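Local structure of beta-lactamase Rm3 (Uncultured bacterium, 5IQK) at residues Y24-K29 / G61-R66. The protein hydrolyses the amide bond of beta-lactam antibiotics as a zinc-dependent, subclass B3 metallo-beta-lactamase, and so probably confers antibiotic resistance. Numbering follows the deposited sequence.
Sequences YYVGMK and GALGFR
Y24 meets both L63 and F65. An edge of the F65 ring, led by CE2 and CZ, points at one face of the tyrosine in a T-shaped stack, the planes at 64° and the centroids 5.2 Å apart. F65 CE2 comes within 3.8 Å of Y24 CZ, near the rim. Closer to the backbone, L63 CD1 approaches Y24 CB to 3.6 Å and lies oblique to the ring. Y25 turns the other way, and its hydroxyl donates to M28 O (OH to O 2.7 Å) in the carbonyl plane, closing the turn at 26-28. At V26, CG1 sits anti to the carbonyl carbon (chi1 -68°), which turns it to L63 CD1 at 3.6 Å. One leucine methyl is thus shared by Y24 and V26. L63 and F65 flank G64, whose positive phi closes a Schellman motif, with G64 N bonded to G61 O at 2.8 Å. No hydrogen bond crosses this apolar contact, but V26 O accepts one from N59 of helix 53-62. In the alpha-beta/beta-alpha sandwich of the metallo-beta-lactamase family, the contact joins strand 23-25 of the larger mixed sheet to the C-terminal end of helix 53-62, which packs on that sheet, while F65 touches L35 of strand 34-36.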
loop_
_atom_site.group_PDB
_atom_site.type_symbol
_atom_site.label_atom_id
_atom_site.label_comp_id
_atom_site.label_asym_id
_atom_site.label_seq_id
_atom_site.Cartn_x
_atom_site.Cartn_y
_atom_site.Cartn_z
ATOM N N TYR A 24 2.687 -1.614 -13.218
ATOM C CA TYR A 24 1.277 -1.556 -13.625
ATOM C C TYR A 24 0.352 -1.433 -12.422
ATOM O O TYR A 24 0.661 -1.969 -11.359
ATOM C CB TYR A 24 0.870 -2.803 -14.384
ATOM C CG TYR A 24 1.683 -3.061 -15.628
ATOM C CD1 TYR A 24 1.177 -2.744 -16.874
ATOM C CD2 TYR A 24 2.955 -3.616 -15.551
ATOM C CE1 TYR A 24 1.914 -2.980 -18.027
ATOM C CE2 TYR A 24 3.690 -3.854 -16.697
ATOM C CZ TYR A 24 3.162 -3.528 -17.928
ATOM O OH TYR A 24 3.892 -3.759 -19.074
ATOM N N TYR A 25 -0.800 -0.794 -12.616
ATOM C CA TYR A 25 -1.869 -0.777 -11.603
ATOM C C TYR A 25 -2.856 -1.930 -11.825
ATOM O O TYR A 25 -3.388 -2.086 -12.924
ATOM C CB TYR A 25 -2.612 0.552 -11.638
ATOM C CG TYR A 25 -3.571 0.743 -10.468
ATOM C CD1 TYR A 25 -3.112 1.206 -9.245
ATOM C CD2 TYR A 25 -4.918 0.444 -10.596
ATOM C CE1 TYR A 25 -3.981 1.388 -8.167
ATOM C CE2 TYR A 25 -5.812 0.631 -9.513
ATOM C CZ TYR A 25 -5.323 1.092 -8.316
ATOM O OH TYR A 25 -6.179 1.266 -7.253
ATOM N N VAL A 26 -3.095 -2.739 -10.793
ATOM C CA VAL A 26 -4.011 -3.877 -10.917
ATOM C C VAL A 26 -5.039 -3.910 -9.782
ATOM O O VAL A 26 -5.671 -4.945 -9.534
ATOM C CB VAL A 26 -3.246 -5.223 -10.947
ATOM C CG1 VAL A 26 -2.435 -5.342 -12.226
ATOM C CG2 VAL A 26 -2.348 -5.357 -9.737
ATOM N N GLY A 27 -5.215 -2.766 -9.124
ATOM C CA GLY A 27 -6.110 -2.656 -7.988
ATOM C C GLY A 27 -7.547 -2.282 -8.332
ATOM O O GLY A 27 -8.045 -2.552 -9.432
ATOM N N MET A 28 -8.221 -1.673 -7.355
ATOM C CA MET A 28 -9.643 -1.347 -7.431
ATOM C C MET A 28 -9.827 0.172 -7.346
ATOM O O MET A 28 -8.852 0.915 -7.255
ATOM C CB MET A 28 -10.418 -2.044 -6.297
ATOM C CG MET A 28 -10.580 -3.559 -6.436
ATOM S SD MET A 28 -9.033 -4.506 -6.503
ATOM C CE MET A 28 -8.202 -3.952 -5.006
ATOM N N LYS A 29 -11.071 0.642 -7.346
ATOM C CA LYS A 29 -11.314 2.078 -7.332
ATOM C C LYS A 29 -10.826 2.752 -6.036
ATOM O O LYS A 29 -10.457 3.927 -6.047
ATOM C CB LYS A 29 -12.796 2.371 -7.536
ATOM C CG LYS A 29 -13.061 3.749 -8.109
ATOM C CD LYS A 29 -12.560 3.858 -9.533
ATOM C CE LYS A 29 -13.510 3.182 -10.519
ATOM N NZ LYS A 29 -13.001 3.199 -11.915
ATOM N N GLY A 61 -4.283 -10.772 -15.342
ATOM C CA GLY A 61 -4.533 -11.469 -16.595
ATOM C C GLY A 61 -4.903 -10.553 -17.746
ATOM O O GLY A 61 -4.455 -10.750 -18.882
ATOM N N ALA A 62 -5.728 -9.554 -17.458
ATOM C CA ALA A 62 -6.208 -8.630 -18.481
ATOM C C ALA A 62 -5.048 -7.863 -19.105
ATOM O O ALA A 62 -5.100 -7.478 -20.271
ATOM C CB ALA A 62 -7.232 -7.668 -17.893
ATOM N N LEU A 63 -3.994 -7.667 -18.323
ATOM C CA LEU A 63 -2.781 -7.007 -18.788
ATOM C C LEU A 63 -1.912 -7.940 -19.625
ATOM O O LEU A 63 -0.942 -7.498 -20.237
ATOM C CB LEU A 63 -1.964 -6.482 -17.609
ATOM C CG LEU A 63 -2.563 -5.265 -16.893
ATOM C CD1 LEU A 63 -1.703 -4.894 -15.683
ATOM C CD2 LEU A 63 -2.697 -4.084 -17.842
ATOM N N GLY A 64 -2.223 -9.232 -19.587
ATOM C CA GLY A 64 -1.439 -10.226 -20.297
ATOM C C GLY A 64 -0.390 -10.904 -19.436
ATOM O O GLY A 64 0.544 -11.515 -19.966
ATOM N N PHE A 65 -0.535 -10.802 -18.114
ATOM C CA PHE A 65 0.372 -11.502 -17.206
ATOM C C PHE A 65 -0.361 -12.593 -16.433
ATOM O O PHE A 65 -1.571 -12.756 -16.582
ATOM C CB PHE A 65 1.040 -10.510 -16.247
ATOM C CG PHE A 65 1.820 -9.430 -16.947
ATOM C CD1 PHE A 65 3.021 -9.727 -17.589
ATOM C CD2 PHE A 65 1.344 -8.126 -16.991
ATOM C CE1 PHE A 65 3.744 -8.743 -18.247
ATOM C CE2 PHE A 65 2.062 -7.135 -17.643
ATOM C CZ PHE A 65 3.267 -7.446 -18.275
ATOM N N ARG A 66 0.366 -13.326 -15.593
ATOM C CA ARG A 66 -0.220 -14.436 -14.843
ATOM C C ARG A 66 0.129 -14.379 -13.358
ATOM O O ARG A 66 1.258 -14.062 -12.997
ATOM C CB ARG A 66 0.234 -15.781 -15.402
ATOM C CG ARG A 66 0.006 -15.954 -16.894
ATOM C CD ARG A 66 0.668 -17.217 -17.390
ATOM N NE ARG A 66 0.070 -18.407 -16.790
ATOM C CZ ARG A 66 0.764 -19.450 -16.343
ATOM N NH1 ARG A 66 2.089 -19.466 -16.450
ATOM N NH2 ARG A 66 0.129 -20.491 -15.814
#